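Local coordinates for probable conserved lipoprotein LpqN (Mycobacterium tuberculosis, PDB 6MNA) that takes part in cell envelope biogenesis, may connect MmpL transporters with periplasmic proteins, and is a virulence factor required for intracellular survival, at residues 86-91 and 217-222; 117-122 and 210-215; 183-188 and 198-203. All coordinates share one frame; numbering follows the deposited sequence.

Contact 1 of 3, residues 86-91 and 217-222. With U2D (6-O-decanoyl-alpha-D-glucopyranose), chain B.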
loop_
_atom_site.group_PDB
_atom_site.type_symbol
_atom_site.label_atom_id
_atom_site.label_comp_id
_atom_site.label_asym_id
_atom_site.label_seq_id
_atom_site.Cartn_x
_atom_site.Cartn_y
_atom_site.Cartn_z
ATOM N N ASP A 86 5.378 -5.120 11.592
ATOM C CA ASP A 86 6.317 -4.174 12.187
ATOM C C ASP A 86 6.959 -3.398 11.042
ATOM O O ASP A 86 7.921 -3.864 10.428
ATOM C CB ASP A 86 7.357 -4.905 13.031
ATOM C CG ASP A 86 8.287 -3.951 13.786
ATOM O OD1 ASP A 86 7.986 -2.737 13.858
ATOM O OD2 ASP A 86 9.323 -4.424 14.308
ATOM N N LEU A 87 6.409 -2.234 10.750
ATOM C CA LEU A 87 6.932 -1.335 9.730
ATOM C C LEU A 87 7.868 -0.327 10.378
ATOM O O LEU A 87 7.499 0.301 11.378
ATOM C CB LEU A 87 5.820 -0.570 9.033
ATOM C CG LEU A 87 5.019 -1.125 7.841
ATOM C CD1 LEU A 87 5.694 -2.271 7.115
ATOM C CD2 LEU A 87 3.630 -1.505 8.268
ATOM N N PRO A 88 9.036 -0.113 9.803
ATOM C CA PRO A 88 9.974 0.845 10.375
ATOM C C PRO A 88 9.546 2.268 10.084
ATOM O O PRO A 88 8.810 2.555 9.138
ATOM C CB PRO A 88 11.270 0.515 9.637
ATOM C CG PRO A 88 10.757 0.225 8.237
ATOM C CD PRO A 88 9.467 -0.548 8.458
ATOM N N VAL A 89 10.064 3.176 10.896
ATOM C CA VAL A 89 9.902 4.600 10.660
ATOM C C VAL A 89 11.269 5.128 10.219
ATOM O O VAL A 89 12.170 5.231 11.056
ATOM C CB VAL A 89 9.403 5.333 11.910
ATOM C CG1 VAL A 89 9.251 6.807 11.606
ATOM C CG2 VAL A 89 8.073 4.732 12.420
ATOM N N PRO A 90 11.477 5.431 8.934
ATOM C CA PRO A 90 12.802 5.885 8.496
ATOM C C PRO A 90 13.180 7.211 9.140
ATOM O O PRO A 90 12.339 7.957 9.646
ATOM C CB PRO A 90 12.650 6.034 6.977
ATOM C CG PRO A 90 11.453 5.219 6.605
ATOM C CD PRO A 90 10.544 5.276 7.801
ATOM N N ASP A 91 14.471 7.509 9.100
ATOM C CA ASP A 91 14.954 8.759 9.674
ATOM C C ASP A 91 14.377 9.968 8.946
ATOM O O ASP A 91 14.195 9.963 7.728
ATOM C CB ASP A 91 16.474 8.790 9.626
ATOM C CG ASP A 91 17.092 7.727 10.499
ATOM O OD1 ASP A 91 16.473 7.392 11.531
ATOM O OD2 ASP A 91 18.185 7.222 10.156
ATOM N N ALA A 217 11.017 3.886 0.904
ATOM C CA ALA A 217 10.561 2.569 0.472
ATOM C C ALA A 217 11.650 1.519 0.634
ATOM O O ALA A 217 11.351 0.349 0.905
ATOM C CB ALA A 217 10.101 2.621 -0.984
ATOM N N ASN A 218 12.911 1.908 0.464
ATOM C CA ASN A 218 14.010 0.977 0.676
ATOM C C ASN A 218 14.069 0.507 2.113
ATOM O O ASN A 218 14.349 -0.663 2.381
ATOM C CB ASN A 218 15.346 1.630 0.347
ATOM C CG ASN A 218 15.544 1.817 -1.115
ATOM O OD1 ASN A 218 15.267 0.914 -1.900
ATOM N ND2 ASN A 218 16.030 2.999 -1.506
ATOM N N VAL A 219 13.870 1.427 3.049
ATOM C CA VAL A 219 13.932 1.085 4.457
ATOM C C VAL A 219 12.827 0.098 4.798
ATOM O O VAL A 219 13.046 -0.918 5.465
ATOM C CB VAL A 219 13.818 2.362 5.299
ATOM C CG1 VAL A 219 13.860 2.021 6.757
ATOM C CG2 VAL A 219 14.937 3.348 4.922
ATOM N N ILE A 220 11.623 0.394 4.325
ATOM C CA ILE A 220 10.485 -0.485 4.557
ATOM C C ILE A 220 10.765 -1.877 4.018
ATOM O O ILE A 220 10.560 -2.877 4.714
ATOM C CB ILE A 220 9.226 0.141 3.939
ATOM C CG1 ILE A 220 8.805 1.332 4.794
ATOM C CG2 ILE A 220 8.117 -0.884 3.811
ATOM C CD1 ILE A 220 7.872 2.267 4.099
ATOM N N ASP A 221 11.253 -1.976 2.779
ATOM C CA ASP A 221 11.488 -3.300 2.198
ATOM C C ASP A 221 12.550 -4.068 2.986
ATOM O O ASP A 221 12.461 -5.293 3.139
ATOM C CB ASP A 221 11.902 -3.166 0.727
ATOM C CG ASP A 221 10.785 -2.591 -0.174
ATOM O OD1 ASP A 221 9.647 -2.340 0.299
ATOM O OD2 ASP A 221 11.050 -2.389 -1.375
ATOM N N GLU A 222 13.537 -3.361 3.527
ATOM C CA GLU A 222 14.657 -4.025 4.182
ATOM C C GLU A 222 14.286 -4.539 5.568
ATOM O O GLU A 222 14.774 -5.595 5.987
ATOM C CB GLU A 222 15.853 -3.067 4.303
ATOM C CG GLU A 222 16.706 -2.880 3.035
ATOM C CD GLU A 222 17.937 -1.983 3.273
ATOM O OE1 GLU A 222 19.001 -2.236 2.655
ATOM O OE2 GLU A 222 17.839 -1.030 4.084
HETATM C C1 U2D B . 8.626 5.124 -11.958
HETATM C C2 U2D B . 8.645 3.724 -12.700
HETATM C C3 U2D B . 8.902 2.555 -11.696
HETATM C C4 U2D B . 9.762 3.152 -10.617
HETATM C C5 U2D B . 8.733 4.087 -9.873
HETATM C C6 U2D B . 9.327 5.047 -8.862
HETATM C CAX U2D B . 8.091 4.808 -6.823
HETATM C CAY U2D B . 8.694 5.737 -5.786
HETATM C CAZ U2D B . 9.250 4.975 -4.585
HETATM C CBA U2D B . 8.163 4.510 -3.631
HETATM C CBB U2D B . 7.873 2.987 -3.737
HETATM C CBC U2D B . 6.927 2.838 -2.543
HETATM C CBD U2D B . 6.322 1.464 -2.597
HETATM C CBE U2D B . 5.157 1.454 -1.540
HETATM C CBF U2D B . 5.801 1.686 -0.183
HETATM C CBG U2D B . 6.863 0.605 0.155
HETATM O O11 U2D B . 8.770 3.551 -6.793
HETATM O O2 U2D B . 7.421 3.427 -13.399
HETATM O O3 U2D B . 9.453 1.370 -12.334
HETATM O O4 U2D B . 10.315 2.159 -9.732
HETATM O O5 U2D B . 7.933 4.963 -10.743
HETATM O O6 U2D B . 8.194 5.471 -8.096
#
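Pro88 and Pro90 present their rings to one side of helix 210-223, where Val219 and Ile220 receive them. All side-chain contacts across the pair are apolar. Pro88 CG lies 3.9 Å from Val219 CG1, and the same ring carbon reaches Ile220 CG1 at 4.1 Å, the ring meeting the isoleucine at about a right angle. Within these segments Pro90 meets Val219, its CG coming 3.9 Å from Val219 CB, and it also touches Ala216. With CG1 of Val219 anti to the backbone N (chi1 179°), that methyl faces both proline rings, while CG2 is left to Pro90 CB. A more distant apolar touch joins Leu87 CD1 to Ile220 CG2 at 4.3 Å.

A second kind of contact sets the proline ring against the helix backbone: Pro88 CG sits 3.8 Å from Ile220 CA and equally near Val219 O. No hydrogen bond crosses between the segments, which are held by shape and by the burial of carbon.

The helix also has contacts with the lipid ligand. Ala217 CB, which points away from the loop, lies 3.5 Å from CBC of the decanoyl chain, and Ile220 CG2 comes 4.1 Å from its terminal carbon CBG.

The loop 86-91 connects strand 84-86 to strand 93-96, and Asp86 pairs by backbone with Thr225 in the two-stranded sheet formed by strands 84-86 and 225-227. Leu87 and Pro88 also touch Thr224, whose OG1 is hydrogen-bonded to Ile220 O, so the C-terminal end of helix 210-223 and the strand after it are both bordered by this segment.

Contact 2 of 3, residues 117-122 and 210-215. With U2D (6-O-decanoyl-alpha-D-glucopyranose), chain B.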
loop_
_atom_site.group_PDB
_atom_site.type_symbol
_atom_site.label_atom_id
_atom_site.label_comp_id
_atom_site.label_asym_id
_atom_site.label_seq_id
_atom_site.Cartn_x
_atom_site.Cartn_y
_atom_site.Cartn_z
ATOM N N ASP A 117 1.556 19.570 1.713
ATOM C CA ASP A 117 1.565 18.464 0.752
ATOM C C ASP A 117 2.875 17.702 0.916
ATOM O O ASP A 117 3.715 17.677 -0.007
ATOM C CB ASP A 117 1.381 18.979 -0.671
ATOM C CG ASP A 117 1.042 17.874 -1.668
ATOM O OD1 ASP A 117 0.870 16.699 -1.260
ATOM O OD2 ASP A 117 0.939 18.211 -2.869
ATOM N N PRO A 118 3.092 17.084 2.068
ATOM C CA PRO A 118 4.354 16.412 2.312
ATOM C C PRO A 118 4.329 14.997 1.758
ATOM O O PRO A 118 3.245 14.416 1.606
ATOM C CB PRO A 118 4.456 16.401 3.844
ATOM C CG PRO A 118 3.015 16.251 4.276
ATOM C CD PRO A 118 2.244 17.110 3.288
ATOM N N PRO A 119 5.510 14.426 1.471
ATOM C CA PRO A 119 5.597 13.001 1.132
ATOM C C PRO A 119 4.992 12.164 2.243
ATOM O O PRO A 119 5.258 12.396 3.417
ATOM C CB PRO A 119 7.099 12.731 1.035
ATOM C CG PRO A 119 7.761 14.057 1.002
ATOM C CD PRO A 119 6.827 15.064 1.582
ATOM N N THR A 120 4.215 11.163 1.860
ATOM C CA THR A 120 3.595 10.282 2.840
ATOM C C THR A 120 3.530 8.853 2.304
ATOM O O THR A 120 3.338 8.622 1.110
ATOM C CB THR A 120 2.165 10.712 3.197
ATOM O OG1 THR A 120 1.311 10.540 2.057
ATOM C CG2 THR A 120 2.104 12.173 3.660
ATOM N N ILE A 121 3.587 7.902 3.233
ATOM C CA ILE A 121 3.318 6.508 2.925
ATOM C C ILE A 121 2.339 6.036 4.001
ATOM O O ILE A 121 2.620 6.154 5.197
ATOM C CB ILE A 121 4.581 5.657 2.921
ATOM C CG1 ILE A 121 5.644 6.273 1.996
ATOM C CG2 ILE A 121 4.220 4.237 2.512
ATOM C CD1 ILE A 121 6.925 5.519 2.002
ATOM N N VAL A 122 1.180 5.603 3.562
ATOM C CA VAL A 122 0.058 5.246 4.404
ATOM C C VAL A 122 -0.158 3.748 4.259
ATOM O O VAL A 122 -0.057 3.198 3.165
ATOM C CB VAL A 122 -1.177 6.055 3.974
ATOM C CG1 VAL A 122 -2.435 5.317 4.252
ATOM C CG2 VAL A 122 -1.133 7.451 4.649
ATOM N N THR A 210 10.335 12.802 -5.425
ATOM C CA THR A 210 10.391 11.378 -5.751
ATOM C C THR A 210 11.493 10.670 -4.983
ATOM O O THR A 210 11.300 9.547 -4.498
ATOM C CB THR A 210 10.596 11.176 -7.260
ATOM O OG1 THR A 210 9.461 11.682 -7.961
ATOM C CG2 THR A 210 10.756 9.670 -7.599
ATOM N N MET A 211 12.668 11.280 -4.868
ATOM C CA MET A 211 13.779 10.495 -4.333
ATOM C C MET A 211 13.593 10.277 -2.839
ATOM O O MET A 211 14.031 9.255 -2.300
ATOM C CB MET A 211 15.138 11.154 -4.615
ATOM C CG MET A 211 15.472 11.332 -6.112
ATOM S SD MET A 211 15.384 9.773 -7.022
ATOM C CE MET A 211 16.822 8.907 -6.376
ATOM N N THR A 212 12.918 11.223 -2.173
ATOM C CA THR A 212 12.566 11.065 -0.758
ATOM C C THR A 212 11.646 9.880 -0.546
ATOM O O THR A 212 11.832 9.105 0.399
ATOM C CB THR A 212 11.927 12.353 -0.251
ATOM O OG1 THR A 212 12.877 13.411 -0.395
ATOM C CG2 THR A 212 11.458 12.220 1.230
ATOM N N LEU A 213 10.656 9.697 -1.424
ATOM C CA LEU A 213 9.812 8.518 -1.313
ATOM C C LEU A 213 10.623 7.253 -1.513
ATOM O O LEU A 213 10.455 6.287 -0.771
ATOM C CB LEU A 213 8.673 8.523 -2.323
ATOM C CG LEU A 213 7.360 9.230 -2.143
ATOM C CD1 LEU A 213 6.498 8.851 -3.309
ATOM C CD2 LEU A 213 6.670 8.889 -0.823
ATOM N N MET A 214 11.462 7.217 -2.564
ATOM C CA MET A 214 12.223 6.006 -2.862
ATOM C C MET A 214 13.125 5.592 -1.705
ATOM O O MET A 214 13.284 4.396 -1.423
ATOM C CB MET A 214 13.061 6.215 -4.133
ATOM C CG MET A 214 12.218 6.536 -5.373
ATOM S SD MET A 214 13.260 6.661 -6.852
ATOM C CE MET A 214 13.453 4.915 -7.198
ATOM N N ASP A 215 13.745 6.555 -1.028
ATOM C CA ASP A 215 14.589 6.195 0.105
ATOM C C ASP A 215 13.757 5.514 1.189
ATOM O O ASP A 215 14.129 4.458 1.699
ATOM C CB ASP A 215 15.301 7.430 0.651
ATOM C CG ASP A 215 16.349 7.979 -0.316
ATOM O OD1 ASP A 215 17.007 7.174 -1.010
ATOM O OD2 ASP A 215 16.511 9.219 -0.387
HETATM C C1 U2D B . 8.626 5.124 -11.958
HETATM C C2 U2D B . 8.645 3.724 -12.700
HETATM C C3 U2D B . 8.902 2.555 -11.696
HETATM C C4 U2D B . 9.762 3.152 -10.617
HETATM C C5 U2D B . 8.733 4.087 -9.873
HETATM C C6 U2D B . 9.327 5.047 -8.862
HETATM C CAX U2D B . 8.091 4.808 -6.823
HETATM C CAY U2D B . 8.694 5.737 -5.786
HETATM C CAZ U2D B . 9.250 4.975 -4.585
HETATM C CBA U2D B . 8.163 4.510 -3.631
HETATM C CBB U2D B . 7.873 2.987 -3.737
HETATM C CBC U2D B . 6.927 2.838 -2.543
HETATM C CBD U2D B . 6.322 1.464 -2.597
HETATM C CBE U2D B . 5.157 1.454 -1.540
HETATM C CBF U2D B . 5.801 1.686 -0.183
HETATM C CBG U2D B . 6.863 0.605 0.155
HETATM O O11 U2D B . 8.770 3.551 -6.793
HETATM O O2 U2D B . 7.421 3.427 -13.399
HETATM O O3 U2D B . 9.453 1.370 -12.334
HETATM O O4 U2D B . 10.315 2.159 -9.732
HETATM O O5 U2D B . 7.933 4.963 -10.743
HETATM O O6 U2D B . 8.194 5.471 -8.096
#
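Leu213 reaches from helix 210-223 to the start of strand 120-130, and its CD2 methyl makes most of the contact. That methyl lies 4.0 Å from Ile121 CG1 and 3.9 Å from Thr120 O, with Pro119 CB a little farther at 4.3 Å. The leucine has CG beside the backbone N (chi1 -84°) and an extended chi2, a shape that brings its end closer to the strand than its CB direction alone would suggest. Trp93 and Ala205 also touch both Leu213 and Pro119.

The Thr212 edge is looser: between these two segments it has a single methyl contact, CG2 being 4.1 Å from Pro119 CG. OG1 sits beside the backbone N (chi1 -61°), which puts CG2 anti to that nitrogen and over Pro119. Tyr109 and Trp93 also touch Thr212.

The side of the helix turned away from the strand is not bare. Met214 CG packs 3.4 Å from CAZ of the decanoyl chain, near the ester end, and Ile121 CG2 comes 4.0 Å from CBF near the other end. A helix packed on a large antiparallel sheet fits membership of the Mog1p/PsbP clan.

Polar bonds of these segments run to other parts of the chain: Asp117 forms a salt bridge with Arg181, and Thr210 OG1 bonds to Thr182 and to Asp207 O. No hydrogen bond joins the two segments. The side-chain contacts are carbon against carbon, apart from one methyl resting near the carbonyl oxygen of Thr120, consistent with an apolar wall beside an aliphatic chain.

Contact 3 of 3, residues 183-188 and 198-203. With U2D (6-O-decanoyl-alpha-D-glucopyranose), chain B.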
loop_
_atom_site.group_PDB
_atom_site.type_symbol
_atom_site.label_atom_id
_atom_site.label_comp_id
_atom_site.label_asym_id
_atom_site.label_seq_id
_atom_site.Cartn_x
_atom_site.Cartn_y
_atom_site.Cartn_z
ATOM N N VAL A 183 3.515 8.228 -7.373
ATOM C CA VAL A 183 2.680 7.363 -6.514
ATOM C C VAL A 183 3.212 5.949 -6.650
ATOM O O VAL A 183 3.748 5.551 -7.696
ATOM C CB VAL A 183 1.217 7.481 -6.926
ATOM C CG1 VAL A 183 1.006 7.022 -8.386
ATOM C CG2 VAL A 183 0.301 6.728 -5.940
ATOM N N ALA A 184 3.097 5.187 -5.574
ATOM C CA ALA A 184 3.476 3.793 -5.668
ATOM C C ALA A 184 2.617 3.042 -4.671
ATOM O O ALA A 184 2.143 3.609 -3.684
ATOM C CB ALA A 184 4.949 3.553 -5.380
ATOM N N GLN A 185 2.415 1.766 -4.956
ATOM C CA GLN A 185 1.646 0.926 -4.054
ATOM C C GLN A 185 2.298 -0.451 -3.999
ATOM O O GLN A 185 2.592 -1.039 -5.043
ATOM C CB GLN A 185 0.215 0.832 -4.517
ATOM C CG GLN A 185 -0.619 -0.036 -3.629
ATOM C CD GLN A 185 -2.021 -0.121 -4.120
ATOM O OE1 GLN A 185 -2.286 -0.707 -5.169
ATOM N NE2 GLN A 185 -2.950 0.437 -3.346
ATOM N N LYS A 186 2.573 -0.921 -2.786
ATOM C CA LYS A 186 2.948 -2.315 -2.564
ATOM C C LYS A 186 1.784 -3.025 -1.893
ATOM O O LYS A 186 1.241 -2.537 -0.892
ATOM C CB LYS A 186 4.214 -2.415 -1.723
ATOM C CG LYS A 186 4.737 -3.844 -1.543
ATOM C CD LYS A 186 6.150 -3.837 -0.908
ATOM C CE LYS A 186 6.968 -5.028 -1.398
ATOM N NZ LYS A 186 8.399 -5.020 -0.976
ATOM N N THR A 187 1.386 -4.159 -2.461
ATOM C CA THR A 187 0.314 -4.980 -1.911
ATOM C C THR A 187 0.938 -6.282 -1.437
ATOM O O THR A 187 1.680 -6.920 -2.183
ATOM C CB THR A 187 -0.762 -5.267 -2.973
ATOM O OG1 THR A 187 -1.354 -4.031 -3.445
ATOM C CG2 THR A 187 -1.874 -6.162 -2.442
ATOM N N VAL A 188 0.666 -6.656 -0.190
ATOM C CA VAL A 188 1.211 -7.884 0.377
ATOM C C VAL A 188 0.040 -8.771 0.760
ATOM O O VAL A 188 -0.896 -8.307 1.422
ATOM C CB VAL A 188 2.070 -7.635 1.631
ATOM C CG1 VAL A 188 2.743 -8.916 2.033
ATOM C CG2 VAL A 188 3.044 -6.502 1.470
ATOM N N VAL A 198 -4.661 -8.549 3.609
ATOM C CA VAL A 198 -4.042 -7.794 2.518
ATOM C C VAL A 198 -3.564 -6.468 3.078
ATOM O O VAL A 198 -4.377 -5.665 3.578
ATOM C CB VAL A 198 -5.012 -7.555 1.368
ATOM C CG1 VAL A 198 -4.318 -6.746 0.257
ATOM C CG2 VAL A 198 -5.608 -8.862 0.869
ATOM N N LEU A 199 -2.263 -6.248 3.000
ATOM C CA LEU A 199 -1.620 -5.021 3.420
ATOM C C LEU A 199 -1.373 -4.215 2.161
ATOM O O LEU A 199 -0.767 -4.725 1.223
ATOM C CB LEU A 199 -0.282 -5.278 4.070
ATOM C CG LEU A 199 0.533 -4.060 4.499
ATOM C CD1 LEU A 199 -0.141 -3.335 5.645
ATOM C CD2 LEU A 199 1.891 -4.524 4.900
ATOM N N GLN A 200 -1.795 -2.961 2.160
ATOM C CA GLN A 200 -1.397 -2.066 1.070
ATOM C C GLN A 200 -0.614 -0.907 1.663
ATOM O O GLN A 200 -0.996 -0.329 2.686
ATOM C CB GLN A 200 -2.582 -1.594 0.283
ATOM C CG GLN A 200 -3.281 -2.752 -0.458
ATOM C CD GLN A 200 -4.212 -2.313 -1.563
ATOM O OE1 GLN A 200 -5.197 -1.638 -1.321
ATOM N NE2 GLN A 200 -3.893 -2.701 -2.795
ATOM N N LEU A 201 0.491 -0.578 1.007
ATOM C CA LEU A 201 1.351 0.538 1.391
ATOM C C LEU A 201 1.291 1.533 0.247
ATOM O O LEU A 201 1.713 1.205 -0.867
ATOM C CB LEU A 201 2.751 0.072 1.670
ATOM C CG LEU A 201 2.944 -1.043 2.676
ATOM C CD1 LEU A 201 4.369 -1.427 2.823
ATOM C CD2 LEU A 201 2.388 -0.565 3.961
ATOM N N ASN A 202 0.713 2.714 0.504
ATOM C CA ASN A 202 0.394 3.689 -0.529
ATOM C C ASN A 202 1.298 4.904 -0.374
ATOM O O ASN A 202 1.162 5.667 0.586
ATOM C CB ASN A 202 -1.062 4.131 -0.442
ATOM C CG ASN A 202 -2.034 3.014 -0.737
ATOM O OD1 ASN A 202 -1.767 2.158 -1.566
ATOM N ND2 ASN A 202 -3.173 3.035 -0.079
ATOM N N ALA A 203 2.144 5.149 -1.352
ATOM C CA ALA A 203 3.129 6.212 -1.244
ATOM C C ALA A 203 2.748 7.299 -2.227
ATOM O O ALA A 203 2.294 7.009 -3.351
ATOM C CB ALA A 203 4.538 5.686 -1.500
HETATM C C1 U2D B . 8.626 5.124 -11.958
HETATM C C2 U2D B . 8.645 3.724 -12.700
HETATM C C3 U2D B . 8.902 2.555 -11.696
HETATM C C4 U2D B . 9.762 3.152 -10.617
HETATM C C5 U2D B . 8.733 4.087 -9.873
HETATM C C6 U2D B . 9.327 5.047 -8.862
HETATM C CAX U2D B . 8.091 4.808 -6.823
HETATM C CAY U2D B . 8.694 5.737 -5.786
HETATM C CAZ U2D B . 9.250 4.975 -4.585
HETATM C CBA U2D B . 8.163 4.510 -3.631
HETATM C CBB U2D B . 7.873 2.987 -3.737
HETATM C CBC U2D B . 6.927 2.838 -2.543
HETATM C CBD U2D B . 6.322 1.464 -2.597
HETATM C CBE U2D B . 5.157 1.454 -1.540
HETATM C CBF U2D B . 5.801 1.686 -0.183
HETATM C CBG U2D B . 6.863 0.605 0.155
HETATM O O11 U2D B . 8.770 3.551 -6.793
HETATM O O2 U2D B . 7.421 3.427 -13.399
HETATM O O3 U2D B . 9.453 1.370 -12.334
HETATM O O4 U2D B . 10.315 2.159 -9.732
HETATM O O5 U2D B . 7.933 4.963 -10.743
HETATM O O6 U2D B . 8.194 5.471 -8.096
HETATM O O HOH W 1 -5.027 -2.002 -5.317
#
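Gln185 and Asn202 sit opposite each other in register as a non-hydrogen-bonded pair in the antiparallel hairpin of strands 179-192 and 195-206, their side chains side by side and their amides joined. From CB the glutamine runs extended, with CG anti to the backbone N, along the asparagine side chain. CB is 3.8 Å from Asn202 OD1, CG comes to 3.2 Å from the same oxygen, and CD lies 3.4 Å from it. At the tip, NE2 donates to Asn202 OD1 at 2.7 Å with an N-H...O angle of 153°, the two amide planes being 38° apart. NE2 is also hydrogen-bonded to Glu144. OE1 is near Gln200 NE2 without a bond, the angle being poor, and is 3.0 Å from a water. That water accepts a hydrogen bond from Gln200 NE2, whose other bond runs to Thr187 OG1 at 2.9 Å, nearly straight (169°) and in the amide plane of Gln200. Both amide nitrogens are thus held by two acceptors each, which fixes the rotation of both groups.

The backbone is zipped by paired N-H...O bonds at Ala184-Ala203, Lys186-Leu201 and Val188-Leu199. These pairs point their side chains to the other face, where the decanoyl chain runs over the strands, CBB lying 3.4 Å from Ala184 CB. Consistent with the small alanine side chains, the chain comes down to the strand backbone, CBE lying 3.5 Å from Leu201 O. Lys186 leads its amine away from the partner strand to Thr161 O.

The hairpin occupies the middle of the large antiparallel sheet. Strand 165-176 pairs along 183-188, and strand 120-130 along 198-203. Helix 142-146, which carries Glu144, lies on the amide face; helix 210-223 packs on the other directly through Leu213 and Ile220, and the acyl chain lies alongside, touching both helix and strands.

Helix 210-223 serves contacts 1 and 2, whose centres are about 12 Å apart, and faces the hairpin of contact 3. Ile220 CD1 meets Ile121 CD1 at 4.0 Å, joining contacts 1 and 2. Ile121 CG1 lies 3.7 Å from Ala203 CB, and Val122 O is 2.8 Å from Asn202 N in a probable hydrogen bond, so contact 2 continues into the sheet of contact 3. Ile220 CG2 packs 3.9 Å from Leu201 CD1, and Asp221 with Lys186 adds a weak ion pair. All three contacts touch the decanoyl chain, which lies against both helix and sheet; the ligand is also hydrogen-bonded to Ser154 N and Gly171 O.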